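Local coordinates for uncharacterized protein (Porphyromonas gingivalis, PDB 2QSV) that is of unknown function, with only a tentative link to cysteine-type peptidase activity; its C-terminal part modelled here forms two immunoglobulin-like beta-sandwich domains, at residues 75-79 against 153-158; 104-109 against 203-207; 161-167 against 178-184. All blocks are in the same frame, centred on the assembly; numbering follows the deposited sequence.

Contact 1 of 3, residues 75-79 against 153-158; sequences PGMKD and HSVTTR. With NA (sodium ion), chain C.
D79 and R158 approach from opposite directions and form a salt bridge, the charged part of this contact. R158 NH1 donates to D79 OD2 over 3.0 Å with a nearly straight N-H...O angle of 161°, and that oxygen lies in the guanidinium plane. The hydrogen bond from R158 NH2 to D79 OD1 is short at 2.8 Å but bent, hence weak. The two flat groups are not coplanar: their planes stand 71° apart, and NH1 reaches OD2 from above the carboxylate. S102 OG is a second partner of D79 OD1, so the carboxylate is held from its own domain as well.

A neutral hydrogen bond joins the strands further along: M77 N donates to S154 OG at 3.0 Å. S154 OG, between the backbone N and the carbonyl carbon, is placed to accept it.

Van der Waals and CH-pi contacts complete the interface. P75 CG sits 3.5 Å above the centre of the H153 ring, a CH-pi contact almost on the ring normal; the ring's NE2 is hydrogen-bonded to D107 OD2. Selenomethionine M77, with CG anti to the backbone N and the chain then folded at chi2 and chi3, lays CG 3.5 Å from R158 NH2 and 4.0 Å from T156 OG1.

Beyond the interface, T157 OG1 binds sodium at 2.8 Å, alongside the carbonyls of N159 and L162 and three waters. H153 and S154 both face I203, a classic beta bulge. The strands, crossing at 62°, belong to separate sheets and meet through side chains and one backbone-to-side-chain bond, not a shared ladder, at the junction between two immunoglobulin-like domains.

Contact 2 of 3, residues 104-109 against 203-207; sequences PLVDNF and ICNDP
The ring of F109 is the main bump, and it fits the hollow formed by P207 and the backbone of 204-206. P207 covers one of its faces: P207 CA lies 3.6 Å from the F109 ring centroid and 13° off the normal, a CH-pi contact. The pyrrolidine crosses the phenyl at about a right angle, with P207 CB 3.7 Å from F109 CD1. D107 CB covers the opposite face, so the ring is clasped between D107 of its own segment and P207 of the other. C204 O and N205 CA lie at the edge, in the ring plane, and F109 CE1 stands 3.6 Å from N205 O.

I203 is the second bump, fitted against P104, L105 O and V106, and its two branches divide the work. With CG2 anti to the backbone N, that methyl approaches L105 O at 3.6 Å and V106 CG1 beyond it, while I203 CD1 reaches the pyrrolidine of P104, 3.9 Å from P104 CB.

Between the bumps a water bridges the segments: it accepts from D107 N and donates to D107 OD2 and to C204 O, the last at 2.7 Å. N205 CB packs at 3.4 Å against D107 OD2, whose other partner is H153.

The contact lies where strands 94-105 and 195-204 end, each in the sheet of its own domain. S154 of strand 150-157 pairs with I203, and R151 and P149 hold the N205 amide.

Contact 3 of 3, residues 161-167 against 178-184; sequences ALTAVPD and LLRIAVD. With NA (sodium ion), chain C.
D167 OD2 is gripped by R180 and by a water. R180 NH2 donates to the syn lone pair of D167 OD2 at 2.9 Å, and R180 NE adds a weak bond. The water donates to D167 OD2 over 2.7 Å and also accepts from L178 N. The stronger bond of R180 NE goes to D167 OD1, 3.1 Å long and almost straight at 171°, giving a side-on, two-nitrogen salt bridge with the carboxylate and guanidinium planes 49° apart. A bend at chi2 brings the arginine back toward D167, and L178 CD1 lies over one face of the guanidinium, offset toward the rim.

The backbones form a regular antiparallel ladder, axes 162° apart. T163 with A182 and V165 with R180 are the hydrogen-bonded pairs, and D167 N to L178 O, 2.8 Å, closes one end. At the other end D184 N donates to A161 O; D184 is also the N-cap of helix 185-190. Strand 162-166 is the outermost strand of its four-stranded sheet in an immunoglobulin-like sandwich.

The non-hydrogen-bonded pairs turn their side chains inward against strands 150-157 and 195-204. L162 CD1 lies 3.7 Å from I181 CG2, the two chains side by side and pointing the same way, and also touches V183 CG2. A164 CB lies 4.0 Å from L179 CD1, which P166 CB also touches. Facing away from strand 178-183, L162 O binds the sodium ion at 2.8 Å.

Contacts 1 and 2 form one interdomain junction, their centres 11 Å apart. Two probable hydrogen bonds tie them together, H153 NE2 to D107 OD2 and G76 N to L105 O, each 2.7 Å. Their strands are neighbours in both sheets, 76-87 beside 94-105 and 150-157 beside 195-204. Contact 3 belongs wholly to the second domain, its centre 14 Å from that of contact 1. The sodium ion joins these two: T157 OG1 and L162 O, 2.9 Å apart, both bind it. V155, turned away from the junction, places CG1 3.9 Å from L179 CD1. Contacts 2 and 3 remain separate, with nearest atoms about 9 Å apart.

Contact 1 of 3, residues 75-79 against 153-158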
loop_
_atom_site.group_PDB
_atom_site.type_symbol
_atom_site.label_atom_id
_atom_site.label_comp_id
_atom_site.label_asym_id
_atom_site.label_seq_id
_atom_site.Cartn_x
_atom_site.Cartn_y
_atom_site.Cartn_z
ATOM N N PRO A 75 -5.756 6.040 11.060
ATOM C CA PRO A 75 -4.674 6.209 10.071
ATOM C C PRO A 75 -3.802 4.953 9.882
ATOM O O PRO A 75 -3.845 4.021 10.683
ATOM C CB PRO A 75 -3.855 7.384 10.624
ATOM C CG PRO A 75 -4.170 7.446 12.050
ATOM C CD PRO A 75 -5.555 6.895 12.257
ATOM N N GLY A 76 -3.017 4.932 8.816
ATOM C CA GLY A 76 -2.281 3.742 8.435
ATOM C C GLY A 76 -2.464 3.455 6.961
ATOM O O GLY A 76 -3.333 4.023 6.319
HETATM N N MSE A 77 -1.662 2.553 6.429
HETATM C CA MSE A 77 -1.752 2.141 5.016
HETATM C C MSE A 77 -2.888 1.132 4.889
HETATM O O MSE A 77 -2.946 0.143 5.644
HETATM C CB MSE A 77 -0.422 1.511 4.595
HETATM C CG MSE A 77 -0.332 1.129 3.098
HETATM SE SE MSE A 77 -0.081 2.749 2.059
HETATM C CE MSE A 77 1.781 3.282 2.453
ATOM N N LYS A 78 -3.847 1.433 4.014
ATOM C CA LYS A 78 -4.976 0.556 3.762
ATOM C C LYS A 78 -4.745 -0.070 2.398
ATOM O O LYS A 78 -4.347 0.616 1.461
ATOM C CB LYS A 78 -6.284 1.370 3.767
ATOM C CG LYS A 78 -6.403 2.425 4.886
ATOM C CD LYS A 78 -6.466 1.715 6.270
ATOM C CE LYS A 78 -6.471 2.724 7.413
ATOM N NZ LYS A 78 -6.366 2.026 8.737
ATOM N N ASP A 79 -4.945 -1.366 2.290
ATOM C CA ASP A 79 -4.813 -2.089 1.025
ATOM C C ASP A 79 -6.039 -2.950 0.906
ATOM O O ASP A 79 -6.223 -3.830 1.720
ATOM C CB ASP A 79 -3.588 -3.009 1.035
ATOM C CG ASP A 79 -2.306 -2.259 1.266
ATOM O OD1 ASP A 79 -1.941 -1.405 0.431
ATOM O OD2 ASP A 79 -1.636 -2.525 2.279
ATOM N N HIS A 153 1.486 4.067 13.047
ATOM C CA HIS A 153 0.201 3.550 12.645
ATOM C C HIS A 153 0.318 2.320 11.751
ATOM O O HIS A 153 -0.500 1.420 11.836
ATOM C CB HIS A 153 -0.611 4.622 11.930
ATOM C CG HIS A 153 -0.801 5.858 12.718
ATOM N ND1 HIS A 153 -1.344 5.850 13.987
ATOM C CD2 HIS A 153 -0.552 7.156 12.416
ATOM C CE1 HIS A 153 -1.444 7.092 14.420
ATOM N NE2 HIS A 153 -0.968 7.903 13.486
ATOM N N SER A 154 1.301 2.296 10.858
ATOM C CA SER A 154 1.532 1.079 10.057
ATOM C C SER A 154 2.981 1.028 9.601
ATOM O O SER A 154 3.630 2.064 9.481
ATOM C CB SER A 154 0.569 1.021 8.833
ATOM O OG SER A 154 0.814 2.120 7.988
ATOM N N VAL A 155 3.482 -0.181 9.358
ATOM C CA VAL A 155 4.822 -0.389 8.872
ATOM C C VAL A 155 4.644 -1.453 7.803
ATOM O O VAL A 155 4.303 -2.585 8.115
ATOM C CB VAL A 155 5.837 -0.872 9.968
ATOM C CG1 VAL A 155 7.162 -1.227 9.320
ATOM C CG2 VAL A 155 6.094 0.240 11.087
ATOM N N THR A 156 4.822 -1.076 6.541
ATOM C CA THR A 156 4.521 -1.993 5.451
ATOM C C THR A 156 5.699 -2.185 4.465
ATOM O O THR A 156 6.506 -1.269 4.221
ATOM C CB THR A 156 3.187 -1.634 4.727
ATOM O OG1 THR A 156 3.157 -0.255 4.419
ATOM C CG2 THR A 156 1.916 -1.969 5.601
ATOM N N THR A 157 5.811 -3.409 3.964
ATOM C CA THR A 157 6.750 -3.729 2.911
ATOM C C THR A 157 5.968 -4.332 1.690
ATOM O O THR A 157 4.927 -5.003 1.855
ATOM C CB THR A 157 7.893 -4.665 3.424
ATOM O OG1 THR A 157 7.320 -5.844 3.977
ATOM C CG2 THR A 157 8.752 -3.973 4.543
ATOM N N ARG A 158 6.440 -4.072 0.492
ATOM C CA ARG A 158 5.815 -4.662 -0.705
ATOM C C ARG A 158 6.673 -5.832 -1.259
ATOM O O ARG A 158 6.150 -6.786 -1.806
ATOM C CB ARG A 158 5.585 -3.596 -1.807
ATOM C CG ARG A 158 4.710 -2.381 -1.409
ATOM C CD ARG A 158 3.302 -2.760 -0.943
ATOM N NE ARG A 158 2.415 -1.585 -0.779
ATOM C CZ ARG A 158 1.378 -1.493 0.070
ATOM N NH1 ARG A 158 1.079 -2.504 0.891
ATOM N NH2 ARG A 158 0.632 -0.369 0.105
HETATM NA NA NA C . 6.960 -8.105 2.298
HETATM O O HOH W 1 4.936 -8.494 0.828
HETATM O O HOH W 2 7.105 -9.843 3.446
HETATM O O HOH W 3 5.590 -7.874 4.481
#

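Contact 2 of 3, residues 104-109 against 203-207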
loop_
_atom_site.group_PDB
_atom_site.type_symbol
_atom_site.label_atom_id
_atom_site.label_comp_id
_atom_site.label_asym_id
_atom_site.label_seq_id
_atom_site.Cartn_x
_atom_site.Cartn_y
_atom_site.Cartn_z
ATOM N N PRO A 104 -2.656 5.696 1.710
ATOM C CA PRO A 104 -1.865 6.203 2.851
ATOM C C PRO A 104 -2.673 7.207 3.654
ATOM O O PRO A 104 -2.664 8.390 3.349
ATOM C CB PRO A 104 -0.628 6.881 2.186
ATOM C CG PRO A 104 -0.841 6.693 0.598
ATOM C CD PRO A 104 -2.330 6.403 0.450
ATOM N N LEU A 105 -3.391 6.721 4.670
ATOM C CA LEU A 105 -4.290 7.552 5.449
ATOM C C LEU A 105 -3.503 8.083 6.656
ATOM O O LEU A 105 -2.939 7.292 7.450
ATOM C CB LEU A 105 -5.541 6.762 5.884
ATOM C CG LEU A 105 -6.563 7.564 6.699
ATOM C CD1 LEU A 105 -7.164 8.758 5.923
ATOM C CD2 LEU A 105 -7.707 6.682 7.291
ATOM N N VAL A 106 -3.411 9.410 6.776
ATOM C CA VAL A 106 -2.630 10.031 7.864
ATOM C C VAL A 106 -3.544 10.772 8.867
ATOM O O VAL A 106 -4.737 10.924 8.618
ATOM C CB VAL A 106 -1.453 10.964 7.315
ATOM C CG1 VAL A 106 -0.482 10.152 6.406
ATOM C CG2 VAL A 106 -1.986 12.186 6.584
ATOM N N ASP A 107 -2.969 11.254 9.968
ATOM C CA ASP A 107 -3.693 12.085 10.944
ATOM C C ASP A 107 -4.186 13.431 10.420
ATOM O O ASP A 107 -3.568 14.073 9.548
ATOM C CB ASP A 107 -2.820 12.347 12.175
ATOM C CG ASP A 107 -2.553 11.070 12.978
ATOM O OD1 ASP A 107 -3.478 10.628 13.689
ATOM O OD2 ASP A 107 -1.442 10.487 12.876
ATOM N N ASN A 108 -5.300 13.878 10.989
ATOM C CA ASN A 108 -5.689 15.283 10.834
ATOM C C ASN A 108 -4.849 16.198 11.731
ATOM O O ASN A 108 -5.260 16.552 12.855
ATOM C CB ASN A 108 -7.202 15.449 11.064
ATOM C CG ASN A 108 -7.686 16.874 10.804
ATOM O OD1 ASN A 108 -7.000 17.695 10.195
ATOM N ND2 ASN A 108 -8.861 17.179 11.322
ATOM N N PHE A 109 -3.683 16.596 11.213
ATOM C CA PHE A 109 -2.677 17.276 12.003
ATOM C C PHE A 109 -3.068 18.678 12.481
ATOM O O PHE A 109 -2.644 19.055 13.569
ATOM C CB PHE A 109 -1.291 17.307 11.319
ATOM C CG PHE A 109 -0.607 15.968 11.254
ATOM C CD1 PHE A 109 -0.065 15.365 12.416
ATOM C CD2 PHE A 109 -0.496 15.293 10.034
ATOM C CE1 PHE A 109 0.551 14.121 12.371
ATOM C CE2 PHE A 109 0.104 14.033 9.964
ATOM C CZ PHE A 109 0.657 13.447 11.126
ATOM N N ILE A 203 3.789 4.867 8.321
ATOM C CA ILE A 203 2.868 5.959 8.550
ATOM C C ILE A 203 2.831 6.247 10.067
ATOM O O ILE A 203 2.639 5.336 10.842
ATOM C CB ILE A 203 1.482 5.669 7.988
ATOM C CG1 ILE A 203 1.593 5.679 6.424
ATOM C CG2 ILE A 203 0.456 6.758 8.464
ATOM C CD1 ILE A 203 0.351 5.454 5.712
ATOM N N CYS A 204 3.032 7.502 10.451
ATOM C CA CYS A 204 3.215 7.857 11.858
ATOM C C CYS A 204 2.644 9.227 12.055
ATOM O O CYS A 204 2.261 9.919 11.095
ATOM C CB CYS A 204 4.712 7.816 12.254
ATOM S SG CYS A 204 5.705 9.020 11.361
ATOM N N ASN A 205 2.635 9.663 13.308
ATOM C CA ASN A 205 2.031 10.926 13.659
ATOM C C ASN A 205 3.067 12.010 13.774
ATOM O O ASN A 205 2.965 12.867 14.656
ATOM C CB ASN A 205 1.191 10.793 14.958
ATOM C CG ASN A 205 2.050 10.558 16.200
ATOM O OD1 ASN A 205 3.207 10.133 16.093
ATOM N ND2 ASN A 205 1.499 10.891 17.391
ATOM N N ASP A 206 4.106 11.958 12.921
ATOM C CA ASP A 206 5.053 13.059 12.746
ATOM C C ASP A 206 4.432 14.070 11.738
ATOM O O ASP A 206 4.316 13.763 10.556
ATOM C CB ASP A 206 6.422 12.508 12.295
ATOM C CG ASP A 206 7.494 13.573 12.075
ATOM O OD1 ASP A 206 7.204 14.775 11.910
ATOM O OD2 ASP A 206 8.695 13.196 12.044
ATOM N N PRO A 207 4.053 15.284 12.198
ATOM C CA PRO A 207 3.311 16.217 11.350
ATOM C C PRO A 207 4.118 16.710 10.118
ATOM O O PRO A 207 3.527 17.030 9.117
ATOM C CB PRO A 207 3.010 17.390 12.288
ATOM C CG PRO A 207 3.143 16.764 13.696
ATOM C CD PRO A 207 4.310 15.847 13.539
HETATM O O HOH W 4 -0.308 10.067 10.379
#

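Contact 3 of 3, residues 161-167 against 178-184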
loop_
_atom_site.group_PDB
_atom_site.type_symbol
_atom_site.label_atom_id
_atom_site.label_comp_id
_atom_site.label_asym_id
_atom_site.label_seq_id
_atom_site.Cartn_x
_atom_site.Cartn_y
_atom_site.Cartn_z
ATOM N N ALA A 161 10.764 -10.520 -0.245
ATOM C CA ALA A 161 11.998 -10.934 0.434
ATOM C C ALA A 161 12.266 -10.110 1.721
ATOM O O ALA A 161 13.173 -10.429 2.476
ATOM C CB ALA A 161 13.191 -10.803 -0.502
ATOM N N LEU A 162 11.478 -9.059 1.935
ATOM C CA LEU A 162 11.732 -8.049 2.987
ATOM C C LEU A 162 10.596 -8.005 4.007
ATOM O O LEU A 162 9.432 -7.846 3.625
ATOM C CB LEU A 162 11.891 -6.662 2.360
ATOM C CG LEU A 162 12.073 -5.425 3.286
ATOM C CD1 LEU A 162 13.343 -5.439 4.137
ATOM C CD2 LEU A 162 12.046 -4.157 2.461
ATOM N N THR A 163 10.936 -8.145 5.290
ATOM C CA THR A 163 9.971 -7.907 6.369
ATOM C C THR A 163 10.498 -6.890 7.382
ATOM O O THR A 163 11.696 -6.713 7.497
ATOM C CB THR A 163 9.571 -9.195 7.127
ATOM O OG1 THR A 163 10.742 -9.820 7.657
ATOM C CG2 THR A 163 8.830 -10.169 6.196
ATOM N N ALA A 164 9.588 -6.167 8.040
ATOM C CA ALA A 164 9.980 -5.141 9.035
ATOM C C ALA A 164 8.889 -5.004 10.065
ATOM O O ALA A 164 7.747 -4.666 9.723
ATOM C CB ALA A 164 10.281 -3.785 8.362
ATOM N N VAL A 165 9.250 -5.263 11.338
ATOM C CA VAL A 165 8.316 -5.218 12.456
ATOM C C VAL A 165 8.901 -4.371 13.606
ATOM O O VAL A 165 9.986 -4.656 14.067
ATOM C CB VAL A 165 8.029 -6.628 12.992
ATOM C CG1 VAL A 165 6.821 -6.579 14.009
ATOM C CG2 VAL A 165 7.732 -7.592 11.834
ATOM N N PRO A 166 8.179 -3.314 14.052
ATOM C CA PRO A 166 8.750 -2.545 15.174
ATOM C C PRO A 166 8.480 -3.263 16.524
ATOM O O PRO A 166 7.451 -3.919 16.672
ATOM C CB PRO A 166 8.009 -1.204 15.082
ATOM C CG PRO A 166 6.603 -1.620 14.607
ATOM C CD PRO A 166 6.878 -2.766 13.606
ATOM N N ASP A 167 9.396 -3.141 17.490
ATOM C CA ASP A 167 9.166 -3.772 18.822
ATOM C C ASP A 167 7.968 -3.121 19.524
ATOM O O ASP A 167 7.188 -3.803 20.148
ATOM C CB ASP A 167 10.391 -3.661 19.695
ATOM C CG ASP A 167 11.434 -4.696 19.372
ATOM O OD1 ASP A 167 11.139 -5.594 18.550
ATOM O OD2 ASP A 167 12.554 -4.619 19.965
ATOM N N LEU A 178 13.253 -0.575 18.462
ATOM C CA LEU A 178 13.939 -1.173 17.306
ATOM C C LEU A 178 12.916 -1.595 16.258
ATOM O O LEU A 178 11.856 -2.143 16.586
ATOM C CB LEU A 178 14.767 -2.381 17.759
ATOM C CG LEU A 178 15.997 -1.974 18.544
ATOM C CD1 LEU A 178 16.800 -3.185 18.958
ATOM C CD2 LEU A 178 16.825 -1.060 17.698
ATOM N N LEU A 179 13.228 -1.264 15.011
ATOM C CA LEU A 179 12.564 -1.835 13.827
ATOM C C LEU A 179 13.347 -3.054 13.430
ATOM O O LEU A 179 14.504 -2.948 13.081
ATOM C CB LEU A 179 12.549 -0.813 12.680
ATOM C CG LEU A 179 11.795 -1.210 11.387
ATOM C CD1 LEU A 179 10.322 -1.443 11.643
ATOM C CD2 LEU A 179 12.024 -0.092 10.373
ATOM N N ARG A 180 12.770 -4.245 13.547
ATOM C CA ARG A 180 13.568 -5.432 13.226
ATOM C C ARG A 180 13.324 -5.773 11.749
ATOM O O ARG A 180 12.225 -6.040 11.384
ATOM C CB ARG A 180 13.117 -6.654 14.031
ATOM C CG ARG A 180 12.963 -6.398 15.533
ATOM C CD ARG A 180 14.235 -6.309 16.195
ATOM N NE ARG A 180 14.056 -6.288 17.661
ATOM C CZ ARG A 180 15.064 -6.469 18.510
ATOM N NH1 ARG A 180 16.263 -6.722 18.016
ATOM N NH2 ARG A 180 14.890 -6.387 19.833
ATOM N N ILE A 181 14.381 -5.825 10.961
ATOM C CA ILE A 181 14.314 -6.020 9.514
ATOM C C ILE A 181 14.954 -7.391 9.218
ATOM O O ILE A 181 15.927 -7.801 9.866
ATOM C CB ILE A 181 15.052 -4.860 8.810
ATOM C CG1 ILE A 181 14.287 -3.558 9.090
ATOM C CG2 ILE A 181 15.260 -5.105 7.263
ATOM C CD1 ILE A 181 15.134 -2.308 8.967
ATOM N N ALA A 182 14.346 -8.137 8.297
ATOM C CA ALA A 182 14.960 -9.378 7.793
ATOM C C ALA A 182 14.829 -9.464 6.256
ATOM O O ALA A 182 13.762 -9.123 5.703
ATOM C CB ALA A 182 14.361 -10.614 8.483
ATOM N N VAL A 183 15.924 -9.814 5.581
ATOM C CA VAL A 183 15.922 -10.049 4.120
ATOM C C VAL A 183 16.206 -11.540 3.862
ATOM O O VAL A 183 17.146 -12.089 4.429
ATOM C CB VAL A 183 16.879 -9.110 3.340
ATOM C CG1 VAL A 183 17.026 -9.535 1.801
ATOM C CG2 VAL A 183 16.384 -7.692 3.439
ATOM N N ASP A 184 15.343 -12.183 3.059
ATOM C CA ASP A 184 15.425 -13.613 2.754
ATOM C C ASP A 184 16.022 -13.787 1.343
ATOM O O ASP A 184 15.316 -13.580 0.341
ATOM C CB ASP A 184 14.033 -14.266 2.858
ATOM C CG ASP A 184 14.074 -15.833 2.904
ATOM O OD1 ASP A 184 15.067 -16.479 2.479
ATOM O OD2 ASP A 184 13.068 -16.424 3.359
HETATM NA NA NA C . 6.960 -8.105 2.298
HETATM O O HOH W 5 12.245 -11.426 5.255
HETATM O O HOH W 6 13.222 -2.233 21.074
HETATM O O HOH W 2 7.105 -9.843 3.446
HETATM O O HOH W 3 5.590 -7.874 4.481
HETATM O O HOH W 1 4.936 -8.494 0.828
#